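Long-range contacts in lipopolysaccharide biosynthesis protein wbpB (Thermus thermophilus, PDB 3O9Z), which probably acts as an NAD-dependent sugar dehydrogenase in lipopolysaccharide biosynthesis, binding NAD and 2-oxoglutarate: residues A[158-162]-A[226-231]; A[166-171]-A[180-184]. One frame throughout, in Å; residues are numbered along the deposited sequence.

Contact 1 of 2, residues A[158-162]-A[226-231]; sequences YVTGR and FLSIDP. With AKG (2-oxoglutaric acid), chain F.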
ATOM      1  N   TYR A 158     -33.820   2.233  -4.790  1.00 12.95           N
ATOM      2  CA  TYR A 158     -32.624   2.900  -4.275  1.00 12.90           C
ATOM      3  C   TYR A 158     -31.544   2.781  -5.339  1.00 11.58           C
ATOM      4  O   TYR A 158     -30.894   1.729  -5.469  1.00 12.45           O
ATOM      5  CB  TYR A 158     -32.189   2.225  -2.952  1.00 14.24           C
ATOM      6  CG  TYR A 158     -31.312   3.101  -2.093  1.00 12.89           C
ATOM      7  CD1 TYR A 158     -29.956   3.289  -2.383  1.00 14.92           C
ATOM      8  CD2 TYR A 158     -31.861   3.797  -1.024  1.00 14.62           C
ATOM      9  CE1 TYR A 158     -29.164   4.100  -1.553  1.00 17.32           C
ATOM     10  CE2 TYR A 158     -31.100   4.633  -0.222  1.00 14.26           C
ATOM     11  CZ  TYR A 158     -29.758   4.774  -0.480  1.00 13.41           C
ATOM     12  OH  TYR A 158     -28.968   5.599   0.300  1.00 17.13           O
ATOM     13  N   VAL A 159     -31.336   3.846  -6.098  1.00 13.04           N
ATOM     14  CA  VAL A 159     -30.389   3.829  -7.209  1.00 11.61           C
ATOM     15  C   VAL A 159     -29.421   4.966  -6.933  1.00 14.48           C
ATOM     16  O   VAL A 159     -29.816   6.110  -6.704  1.00 13.79           O
ATOM     17  CB  VAL A 159     -31.082   4.103  -8.560  1.00 12.08           C
ATOM     18  CG1 VAL A 159     -30.036   4.035  -9.646  1.00 14.89           C
ATOM     19  CG2 VAL A 159     -32.170   3.069  -8.853  1.00 14.94           C
ATOM     20  N   THR A 160     -28.133   4.663  -6.847  1.00 12.70           N
ATOM     21  CA  THR A 160     -27.154   5.710  -6.597  1.00 14.06           C
ATOM     22  C   THR A 160     -25.908   5.426  -7.438  1.00 13.32           C
ATOM     23  O   THR A 160     -25.187   4.447  -7.205  1.00 13.64           O
ATOM     24  CB  THR A 160     -26.885   5.874  -5.086  1.00 15.11           C
ATOM     25  OG1 THR A 160     -25.930   6.940  -4.912  1.00 16.05           O
ATOM     26  CG2 THR A 160     -26.326   4.588  -4.483  1.00 15.91           C
ATOM     27  N   GLY A 161     -25.715   6.188  -8.519  1.00 13.67           N
ATOM     28  CA  GLY A 161     -24.724   5.777  -9.510  1.00 14.17           C
ATOM     29  C   GLY A 161     -23.310   5.828  -8.960  1.00 12.20           C
ATOM     30  O   GLY A 161     -22.964   6.700  -8.161  1.00 13.21           O
ATOM     31  N   ARG A 162     -22.520   4.863  -9.430  1.00 11.33           N
ATOM     32  CA  ARG A 162     -21.093   4.828  -9.052  1.00 12.23           C
ATOM     33  C   ARG A 162     -20.251   4.649 -10.300  1.00 12.27           C
ATOM     34  O   ARG A 162     -20.478   3.754 -11.130  1.00 13.25           O
ATOM     35  CB  ARG A 162     -20.784   3.683  -8.079  1.00 15.34           C
ATOM     36  CG  ARG A 162     -21.407   3.893  -6.709  1.00 13.42           C
ATOM     37  CD  ARG A 162     -20.725   5.012  -5.913  1.00 13.34           C
ATOM     38  NE  ARG A 162     -21.292   5.133  -4.577  1.00 14.04           N
ATOM     39  CZ  ARG A 162     -22.427   5.761  -4.307  1.00 13.60           C
ATOM     40  NH1 ARG A 162     -23.173   6.260  -5.284  1.00 12.96           N
ATOM     41  NH2 ARG A 162     -22.856   5.836  -3.036  1.00 14.40           N
ATOM     42  N   PHE A 226     -35.482  -2.651  -4.593  1.00 11.90           N
ATOM     43  CA  PHE A 226     -34.549  -2.683  -5.694  1.00 11.06           C
ATOM     44  C   PHE A 226     -33.426  -1.727  -5.367  1.00 12.44           C
ATOM     45  O   PHE A 226     -33.700  -0.576  -4.990  1.00 12.68           O
ATOM     46  CB  PHE A 226     -35.266  -2.266  -6.984  1.00 10.72           C
ATOM     47  CG  PHE A 226     -34.377  -2.267  -8.194  1.00 10.31           C
ATOM     48  CD1 PHE A 226     -34.370  -3.369  -9.034  1.00 12.68           C
ATOM     49  CD2 PHE A 226     -33.564  -1.172  -8.478  1.00 12.99           C
ATOM     50  CE1 PHE A 226     -33.565  -3.389 -10.158  1.00 13.09           C
ATOM     51  CE2 PHE A 226     -32.739  -1.184  -9.612  1.00 14.77           C
ATOM     52  CZ  PHE A 226     -32.716  -2.323 -10.433  1.00 14.17           C
ATOM     53  N   LEU A 227     -32.204  -2.233  -5.496  1.00 11.35           N
ATOM     54  CA  LEU A 227     -30.981  -1.473  -5.205  1.00 10.55           C
ATOM     55  C   LEU A 227     -30.051  -1.544  -6.433  1.00 10.88           C
ATOM     56  O   LEU A 227     -29.764  -2.645  -6.921  1.00 11.62           O
ATOM     57  CB  LEU A 227     -30.323  -2.165  -3.994  1.00 12.18           C
ATOM     58  CG  LEU A 227     -28.883  -1.717  -3.749  1.00 14.87           C
ATOM     59  CD1 LEU A 227     -28.760  -0.234  -3.403  1.00 18.07           C
ATOM     60  CD2 LEU A 227     -28.344  -2.633  -2.618  1.00 14.18           C
ATOM     61  N   SER A 228     -29.540  -0.401  -6.893  1.00 10.72           N
ATOM     62  CA  SER A 228     -28.527  -0.471  -7.928  1.00 11.67           C
ATOM     63  C   SER A 228     -27.566   0.704  -7.830  1.00 12.58           C
ATOM     64  O   SER A 228     -27.918   1.800  -7.346  1.00 11.97           O
ATOM     65  CB  SER A 228     -29.153  -0.458  -9.320  1.00 12.29           C
ATOM     66  OG  SER A 228     -28.170  -0.632 -10.357  1.00 13.15           O
ATOM     67  N   ILE A 229     -26.348   0.423  -8.271  1.00 11.96           N
ATOM     68  CA  ILE A 229     -25.332   1.455  -8.480  1.00 13.02           C
ATOM     69  C   ILE A 229     -25.133   1.766  -9.954  1.00 12.25           C
ATOM     70  O   ILE A 229     -24.176   2.473 -10.314  1.00 14.13           O
ATOM     71  CB  ILE A 229     -23.990   1.143  -7.764  1.00 13.29           C
ATOM     72  CG1 ILE A 229     -23.539  -0.245  -8.197  1.00 13.22           C
ATOM     73  CG2 ILE A 229     -24.188   1.246  -6.234  1.00 13.71           C
ATOM     74  CD1 ILE A 229     -22.075  -0.627  -7.801  1.00 16.43           C
ATOM     75  N   ASP A 230     -26.005   1.204 -10.792  1.00 12.76           N
ATOM     76  CA  ASP A 230     -26.032   1.565 -12.235  1.00 14.02           C
ATOM     77  C   ASP A 230     -27.075   2.672 -12.432  1.00 14.50           C
ATOM     78  O   ASP A 230     -28.273   2.419 -12.270  1.00 14.16           O
ATOM     79  CB  ASP A 230     -26.390   0.312 -13.023  1.00 14.26           C
ATOM     80  CG  ASP A 230     -26.435   0.532 -14.512  1.00 18.79           C
ATOM     81  OD1 ASP A 230     -26.413   1.707 -14.925  1.00 18.50           O
ATOM     82  OD2 ASP A 230     -26.548  -0.489 -15.233  1.00 20.63           O
ATOM     83  N   PRO A 231     -26.625   3.878 -12.802  1.00 14.30           N
ATOM     84  CA  PRO A 231     -27.581   4.985 -12.912  1.00 16.83           C
ATOM     85  C   PRO A 231     -28.538   4.864 -14.111  1.00 17.35           C
ATOM     86  O   PRO A 231     -29.523   5.594 -14.151  1.00 16.71           O
ATOM     87  CB  PRO A 231     -26.652   6.199 -13.060  1.00 19.03           C
ATOM     88  CG  PRO A 231     -25.473   5.663 -13.795  1.00 16.93           C
ATOM     89  CD  PRO A 231     -25.241   4.300 -13.102  1.00 15.26           C
TER
HETATM   90  C1  AKG F 312     -21.846   4.947   0.452  1.00 18.98           C
HETATM   91  O1  AKG F 312     -21.455   5.255  -0.704  1.00 17.27           O
HETATM   92  O2  AKG F 312     -21.186   4.200   1.183  1.00 17.74           O
HETATM   93  C2  AKG F 312     -23.025   5.529   1.055  1.00 21.25           C
HETATM   94  O5  AKG F 312     -23.337   5.188   2.194  1.00 16.24           O
HETATM   95  C3  AKG F 312     -23.871   6.512   0.290  1.00 17.38           C
HETATM   96  C4  AKG F 312     -25.005   5.731  -0.373  1.00 18.14           C
HETATM   97  C5  AKG F 312     -25.840   6.564  -1.325  1.00 16.67           C
HETATM   98  O3  AKG F 312     -25.270   7.296  -2.156  1.00 17.36           O
HETATM   99  O4  AKG F 312     -27.070   6.505  -1.259  1.00 17.20           O
HETATM  100  O   HOH W   1     -21.752   1.257 -11.036  1.00 20.21           O
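Ile229, Tyr158 and Val159 bury the most surface where the ends of two parallel strands run side by side, their short axes 4.7 Å apart. The backbone ladder steps through Tyr158 N to Phe226 O, Ser228 N to Tyr158 O and Thr160 N to Ser228 O. Past the strand ends Arg162 N still donates to Ile229 O at 3.0 Å, and a water donates to both Ile229 O and Arg162 O, so the pairing carries on into the loops. Ile229 lays its CG2 branch against Thr160 O (3.5 Å) and crosses the side chain of Arg162 at about a right angle, its CG2 3.9 Å from Arg162 CG. Tyr158 runs alongside Leu227 in the same direction, while its ring leads on to the ligand: with CG anti to the backbone N (chi1 -159°), OH donates to O4 of 2-oxoglutarate over 2.6 Å. Val159 lies on the other face of the sheet, with Ser228; its CG1 packs 3.6 Å from Asp230 O, and CG2 meets the edge of the Phe226 ring. Arg162 bends at chi2 (-71°), bringing its guanidinium to the ligand: NH2 bonds O1 at 2.8 Å and also O3, bridging the two carboxylates, while NH1 donates to Thr160 OG1 and Gly161 O, both near the guanidinium plane, which sets its rotation, though from above the Gly161 carbonyl plane. Thr160 OG1 donates to O3 too; Lys103, His187 and Arg247 also hydrogen-bond the ligand. Replacing Arg162 by a leucine would probably leave O1 and O3 without this shared positive partner, and Thr160 OG1 and Gly161 O without the NH1 donor. This is the central parallel pair of the mixed sheet in the C-terminal domain of the Gfo/Idh/MocA family, its strand ends forming one wall of the 2-oxoglutarate site.

Contact 2 of 2, residues A[166-171]-A[180-184]; sequences YGKSWK and LATNI. With NAD (nicotinamide-adenine-dinucleotide), chain E; AKG (2-oxoglutaric acid), chain F.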
ATOM      1  N   TYR A 166     -15.311   2.523  -8.348  1.00 12.15           N
ATOM      2  CA  TYR A 166     -15.936   1.712  -7.274  1.00 11.57           C
ATOM      3  C   TYR A 166     -15.572   0.241  -7.435  1.00 11.81           C
ATOM      4  O   TYR A 166     -15.235  -0.428  -6.436  1.00 12.13           O
ATOM      5  CB  TYR A 166     -17.445   2.000  -7.315  1.00 10.44           C
ATOM      6  CG  TYR A 166     -18.267   1.377  -6.227  1.00 10.21           C
ATOM      7  CD1 TYR A 166     -18.655   2.137  -5.137  1.00 11.21           C
ATOM      8  CD2 TYR A 166     -18.744   0.075  -6.339  1.00 11.76           C
ATOM      9  CE1 TYR A 166     -19.466   1.574  -4.131  1.00 12.38           C
ATOM     10  CE2 TYR A 166     -19.567  -0.501  -5.336  1.00 11.45           C
ATOM     11  CZ  TYR A 166     -19.887   0.261  -4.275  1.00 10.12           C
ATOM     12  OH  TYR A 166     -20.707  -0.259  -3.253  1.00 12.68           O
ATOM     13  N   GLY A 167     -15.611  -0.288  -8.662  1.00 11.26           N
ATOM     14  CA  GLY A 167     -15.253  -1.678  -8.938  1.00 11.19           C
ATOM     15  C   GLY A 167     -13.812  -2.087  -8.765  1.00 10.98           C
ATOM     16  O   GLY A 167     -13.496  -3.277  -8.871  1.00 13.78           O
ATOM     17  N   LYS A 168     -12.948  -1.107  -8.485  1.00 11.49           N
ATOM     18  CA  LYS A 168     -11.529  -1.337  -8.228  1.00 10.86           C
ATOM     19  C   LYS A 168     -11.178  -1.027  -6.782  1.00 12.64           C
ATOM     20  O   LYS A 168     -10.005  -1.083  -6.405  1.00 14.02           O
ATOM     21  CB  LYS A 168     -10.654  -0.536  -9.207  1.00 11.86           C
ATOM     22  CG  LYS A 168     -10.884  -1.111 -10.607  1.00 13.35           C
ATOM     23  CD  LYS A 168      -9.857  -0.523 -11.590  1.00 14.00           C
ATOM     24  CE  LYS A 168     -10.099  -1.190 -12.937  1.00 12.54           C
ATOM     25  NZ  LYS A 168      -9.209  -0.570 -14.016  1.00 13.51           N
ATOM     26  N   SER A 169     -12.210  -0.826  -5.958  1.00 11.75           N
ATOM     27  CA  SER A 169     -12.000  -0.438  -4.541  1.00 10.40           C
ATOM     28  C   SER A 169     -12.420  -1.573  -3.598  1.00 10.59           C
ATOM     29  O   SER A 169     -13.028  -2.580  -3.990  1.00 12.31           O
ATOM     30  CB  SER A 169     -12.826   0.822  -4.278  1.00 12.12           C
ATOM     31  OG  SER A 169     -14.184   0.498  -4.061  1.00 12.75           O
ATOM     32  N   TRP A 170     -12.139  -1.335  -2.311  1.00 11.77           N
ATOM     33  CA  TRP A 170     -12.567  -2.265  -1.263  1.00 12.06           C
ATOM     34  C   TRP A 170     -14.077  -2.425  -1.258  1.00 10.81           C
ATOM     35  O   TRP A 170     -14.593  -3.389  -0.694  1.00 10.82           O
ATOM     36  CB  TRP A 170     -12.090  -1.766   0.107  1.00 11.02           C
ATOM     37  CG  TRP A 170     -12.705  -0.452   0.524  1.00 10.56           C
ATOM     38  CD1 TRP A 170     -12.172   0.805   0.368  1.00 10.97           C
ATOM     39  CD2 TRP A 170     -13.936  -0.253   1.224  1.00  9.70           C
ATOM     40  NE1 TRP A 170     -13.009   1.756   0.852  1.00 11.21           N
ATOM     41  CE2 TRP A 170     -14.114   1.135   1.391  1.00 12.11           C
ATOM     42  CE3 TRP A 170     -14.951  -1.126   1.681  1.00  9.93           C
ATOM     43  CZ2 TRP A 170     -15.230   1.676   2.019  1.00 10.65           C
ATOM     44  CZ3 TRP A 170     -16.071  -0.577   2.285  1.00 10.80           C
ATOM     45  CH2 TRP A 170     -16.236   0.807   2.412  1.00 10.68           C
ATOM     46  N   LYS A 171     -14.812  -1.458  -1.800  1.00  9.77           N
ATOM     47  CA  LYS A 171     -16.269  -1.507  -1.795  1.00  9.34           C
ATOM     48  C   LYS A 171     -16.878  -2.718  -2.434  1.00  9.88           C
ATOM     49  O   LYS A 171     -18.007  -3.122  -2.096  1.00 11.07           O
ATOM     50  CB  LYS A 171     -16.870  -0.170  -2.283  1.00 10.09           C
ATOM     51  CG  LYS A 171     -16.491   1.007  -1.348  1.00 10.67           C
ATOM     52  CD  LYS A 171     -16.429   2.331  -2.111  1.00 12.43           C
ATOM     53  CE  LYS A 171     -16.003   3.489  -1.227  1.00 13.19           C
ATOM     54  NZ  LYS A 171     -17.187   4.063  -0.487  1.00 13.33           N
ATOM     55  N   LEU A 180     -22.854  -5.439  -1.944  1.00 12.71           N
ATOM     56  CA  LEU A 180     -23.685  -4.292  -2.320  1.00 10.33           C
ATOM     57  C   LEU A 180     -24.852  -4.032  -1.353  1.00 12.07           C
ATOM     58  O   LEU A 180     -25.114  -2.900  -0.969  1.00 11.39           O
ATOM     59  CB  LEU A 180     -24.145  -4.480  -3.776  1.00 11.82           C
ATOM     60  CG  LEU A 180     -24.980  -3.322  -4.328  1.00 13.89           C
ATOM     61  CD1 LEU A 180     -24.057  -2.150  -4.530  1.00 18.27           C
ATOM     62  CD2 LEU A 180     -25.586  -3.740  -5.670  1.00 13.37           C
ATOM     63  N   ALA A 181     -25.544  -5.116  -0.980  1.00 12.35           N
ATOM     64  CA  ALA A 181     -26.710  -4.952  -0.100  1.00 12.95           C
ATOM     65  C   ALA A 181     -26.354  -4.481   1.298  1.00 13.70           C
ATOM     66  O   ALA A 181     -27.181  -3.846   1.973  1.00 15.29           O
ATOM     67  CB  ALA A 181     -27.477  -6.281  -0.005  1.00 16.24           C
ATOM     68  N   THR A 182     -25.095  -4.646   1.684  1.00 12.93           N
ATOM     69  CA  THR A 182     -24.635  -4.083   2.948  1.00 13.27           C
ATOM     70  C   THR A 182     -24.091  -2.670   2.728  1.00 13.71           C
ATOM     71  O   THR A 182     -24.520  -1.710   3.360  1.00 15.19           O
ATOM     72  CB  THR A 182     -23.531  -4.942   3.542  1.00 13.14           C
ATOM     73  OG1 THR A 182     -24.063  -6.221   3.928  1.00 14.67           O
ATOM     74  CG2 THR A 182     -22.942  -4.298   4.803  1.00 14.83           C
ATOM     75  N   ASN A 183     -23.101  -2.566   1.847  1.00 12.63           N
ATOM     76  CA  ASN A 183     -22.380  -1.312   1.711  1.00 12.65           C
ATOM     77  C   ASN A 183     -23.285  -0.178   1.308  1.00 14.03           C
ATOM     78  O   ASN A 183     -23.144   0.884   1.878  1.00 15.82           O
ATOM     79  CB  ASN A 183     -21.239  -1.449   0.707  1.00 11.40           C
ATOM     80  CG  ASN A 183     -20.340  -0.245   0.719  1.00 14.25           C
ATOM     81  OD1 ASN A 183     -19.885   0.169   1.786  1.00 13.84           O
ATOM     82  ND2 ASN A 183     -20.143   0.389  -0.446  1.00 12.63           N
ATOM     83  N   ILE A 184     -24.185  -0.402   0.347  1.00 12.31           N
ATOM     84  CA  ILE A 184     -25.107   0.656  -0.016  1.00 14.12           C
ATOM     85  C   ILE A 184     -26.458   0.376   0.641  1.00 14.11           C
ATOM     86  O   ILE A 184     -27.047   1.266   1.210  1.00 13.57           O
ATOM     87  CB  ILE A 184     -25.250   0.730  -1.533  1.00 13.18           C
ATOM     88  CG1 ILE A 184     -23.881   0.903  -2.200  1.00 15.96           C
ATOM     89  CG2 ILE A 184     -26.174   1.906  -1.895  1.00 15.63           C
ATOM     90  CD1 ILE A 184     -23.116   2.188  -1.871  1.00 16.78           C
TER
HETATM   91  PA  NAD E 311     -12.750   5.631   0.941  1.00 11.84           P
HETATM   92  O1A NAD E 311     -12.851   6.918   0.212  1.00 11.46           O
HETATM   93  O2A NAD E 311     -12.214   4.352   0.278  1.00 12.36           O
HETATM   94  O5B NAD E 311     -11.859   6.043   2.178  1.00 12.69           O
HETATM   95  C5B NAD E 311     -11.513   4.987   3.031  1.00 15.17           C
HETATM   96  C4B NAD E 311     -10.311   5.443   3.893  1.00 12.36           C
HETATM   97  O4B NAD E 311     -10.020   4.469   4.929  1.00 11.61           O
HETATM   98  C3B NAD E 311      -9.044   5.477   2.994  1.00 10.34           C
HETATM   99  O3B NAD E 311      -8.405   6.769   3.033  1.00 12.53           O
HETATM  100  C2B NAD E 311      -8.159   4.335   3.523  1.00 11.97           C
HETATM  101  O2B NAD E 311      -6.747   4.560   3.401  1.00 13.43           O
HETATM  102  C1B NAD E 311      -8.590   4.406   5.018  1.00 11.39           C
HETATM  103  N9A NAD E 311      -8.209   3.158   5.729  1.00 11.89           N
HETATM  104  C8A NAD E 311      -7.907   1.891   5.332  1.00 11.69           C
HETATM  105  N7A NAD E 311      -7.572   1.135   6.375  1.00 13.80           N
HETATM  106  C5A NAD E 311      -7.565   1.944   7.484  1.00 10.43           C
HETATM  107  C6A NAD E 311      -7.271   1.755   8.887  1.00 10.47           C
HETATM  108  N6A NAD E 311      -6.834   0.539   9.341  1.00 14.66           N
HETATM  109  N1A NAD E 311      -7.447   2.856   9.607  1.00 11.88           N
HETATM  110  C2A NAD E 311      -7.851   4.069   9.251  1.00 11.41           C
HETATM  111  N3A NAD E 311      -8.106   4.278   7.934  1.00 13.38           N
HETATM  112  C4A NAD E 311      -7.992   3.229   7.111  1.00 12.47           C
HETATM  113  O3  NAD E 311     -14.192   5.268   1.531  1.00 10.71           O
HETATM  114  PN  NAD E 311     -15.365   6.162   2.047  1.00 12.08           P
HETATM  115  O1N NAD E 311     -16.401   6.299   0.933  1.00 12.81           O
HETATM  116  O2N NAD E 311     -14.827   7.406   2.699  1.00 13.82           O
HETATM  117  O5D NAD E 311     -16.117   5.200   3.078  1.00 10.75           O
HETATM  118  C5D NAD E 311     -15.591   5.260   4.380  1.00 11.51           C
HETATM  119  C4D NAD E 311     -16.687   4.699   5.303  1.00 10.98           C
HETATM  120  O4D NAD E 311     -17.744   5.684   5.281  1.00 12.18           O
HETATM  121  C3D NAD E 311     -17.295   3.349   4.894  1.00 12.28           C
HETATM  122  O3D NAD E 311     -17.706   2.700   6.140  1.00 12.88           O
HETATM  123  C2D NAD E 311     -18.571   3.801   4.165  1.00 12.04           C
HETATM  124  O2D NAD E 311     -19.612   2.839   4.250  1.00 13.63           O
HETATM  125  C1D NAD E 311     -18.989   5.115   4.837  1.00 13.46           C
HETATM  126  N1N NAD E 311     -19.735   6.007   3.951  1.00 12.41           N
HETATM  127  C2N NAD E 311     -20.859   6.545   4.373  1.00 13.84           C
HETATM  128  C3N NAD E 311     -21.639   7.413   3.637  1.00 15.37           C
HETATM  129  C7N NAD E 311     -22.903   7.853   4.254  1.00 18.35           C
HETATM  130  O7N NAD E 311     -23.070   7.850   5.492  1.00 19.80           O
HETATM  131  N7N NAD E 311     -23.775   8.370   3.397  1.00 18.69           N
HETATM  132  C4N NAD E 311     -21.176   7.757   2.359  1.00 18.08           C
HETATM  133  C5N NAD E 311     -19.938   7.241   1.974  1.00 16.09           C
HETATM  134  C6N NAD E 311     -19.199   6.373   2.776  1.00 13.61           C
HETATM  135  C1  AKG F 312     -21.846   4.947   0.452  1.00 18.98           C
HETATM  136  O1  AKG F 312     -21.455   5.255  -0.704  1.00 17.27           O
HETATM  137  O2  AKG F 312     -21.186   4.200   1.183  1.00 17.74           O
HETATM  138  C2  AKG F 312     -23.025   5.529   1.055  1.00 21.25           C
HETATM  139  O5  AKG F 312     -23.337   5.188   2.194  1.00 16.24           O
HETATM  140  C3  AKG F 312     -23.871   6.512   0.290  1.00 17.38           C
HETATM  141  C4  AKG F 312     -25.005   5.731  -0.373  1.00 18.14           C
HETATM  142  C5  AKG F 312     -25.840   6.564  -1.325  1.00 16.67           C
HETATM  143  O3  AKG F 312     -25.270   7.296  -2.156  1.00 17.36           O
HETATM  144  O4  AKG F 312     -27.070   6.505  -1.259  1.00 17.20           O
HETATM  145  O   HOH W   2     -18.997   2.649   1.030  1.00 14.08           O
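Tyr166 and Asn183 approach from opposite directions, joining a loop that holds an ST turn, with Ser169 OG accepting from Lys171 N, to the short helix 180-183 of the Gfo/Idh/MocA C-terminal domain. Here the packing is close. Asn183 ND2 donates to Tyr166 OH at 2.9 Å, with the hydroxyl oxygen nearly in the amide plane though ring and amide are turned 40° apart, and Ile184 CG1 comes up to the same oxygen at 3.5 Å. The aliphatic part of Lys171 fills the gap between two rings: CB lies over the rim of one Tyr166 face, CG over the centre of the Trp170 ring, and both carbons pack against Asn183 ND2. The Trp170 and Asn183 side chains cross at about a right angle, with Asn183 OD1 3.8 Å from Trp170 CH2, and Trp170 turns NE1 to NAD O2A (2.8 Å). The contact is looser toward Leu180, whose CD1 merely reaches Tyr166 OH at 4.1 Å. Farther round the loop, Gly167 and Lys168 face solvent, and Lys168 bonds Phe52 of the second subunit. At the ligand end, Asn183 OD1 also accepts from Asn82, which fixes the flip of the amide. Bent at chi4 (-85°), Lys171 places NZ 2.8 Å from NAD O1N, and the same nitrogen donates to a water that in turn donates to Asn183 OD1 and, at 2.7 Å, to O2 of 2-oxoglutarate.

How the contacts relate
The four segments follow one another as 158-162, 166-171, 180-184 and 226-231, so contact 2 is formed within the chain that leads from one strand of contact 1 to the other. Their centres lie 12 Å apart, and both belong to the C-terminal domain: contact 1 is part of its six-stranded sheet, contact 2 the loop and helix packed beside the strand ends. They meet directly, Ile229 CD1 lying 3.5 Å from Tyr166 CE2, while Ile184 CG2 packs on Tyr158 CE1 and Leu227 CD1. Both touch 2-oxoglutarate, but contact 2 also reaches NAD, so together they link the sheet to the cofactor through a shared ligand pocket.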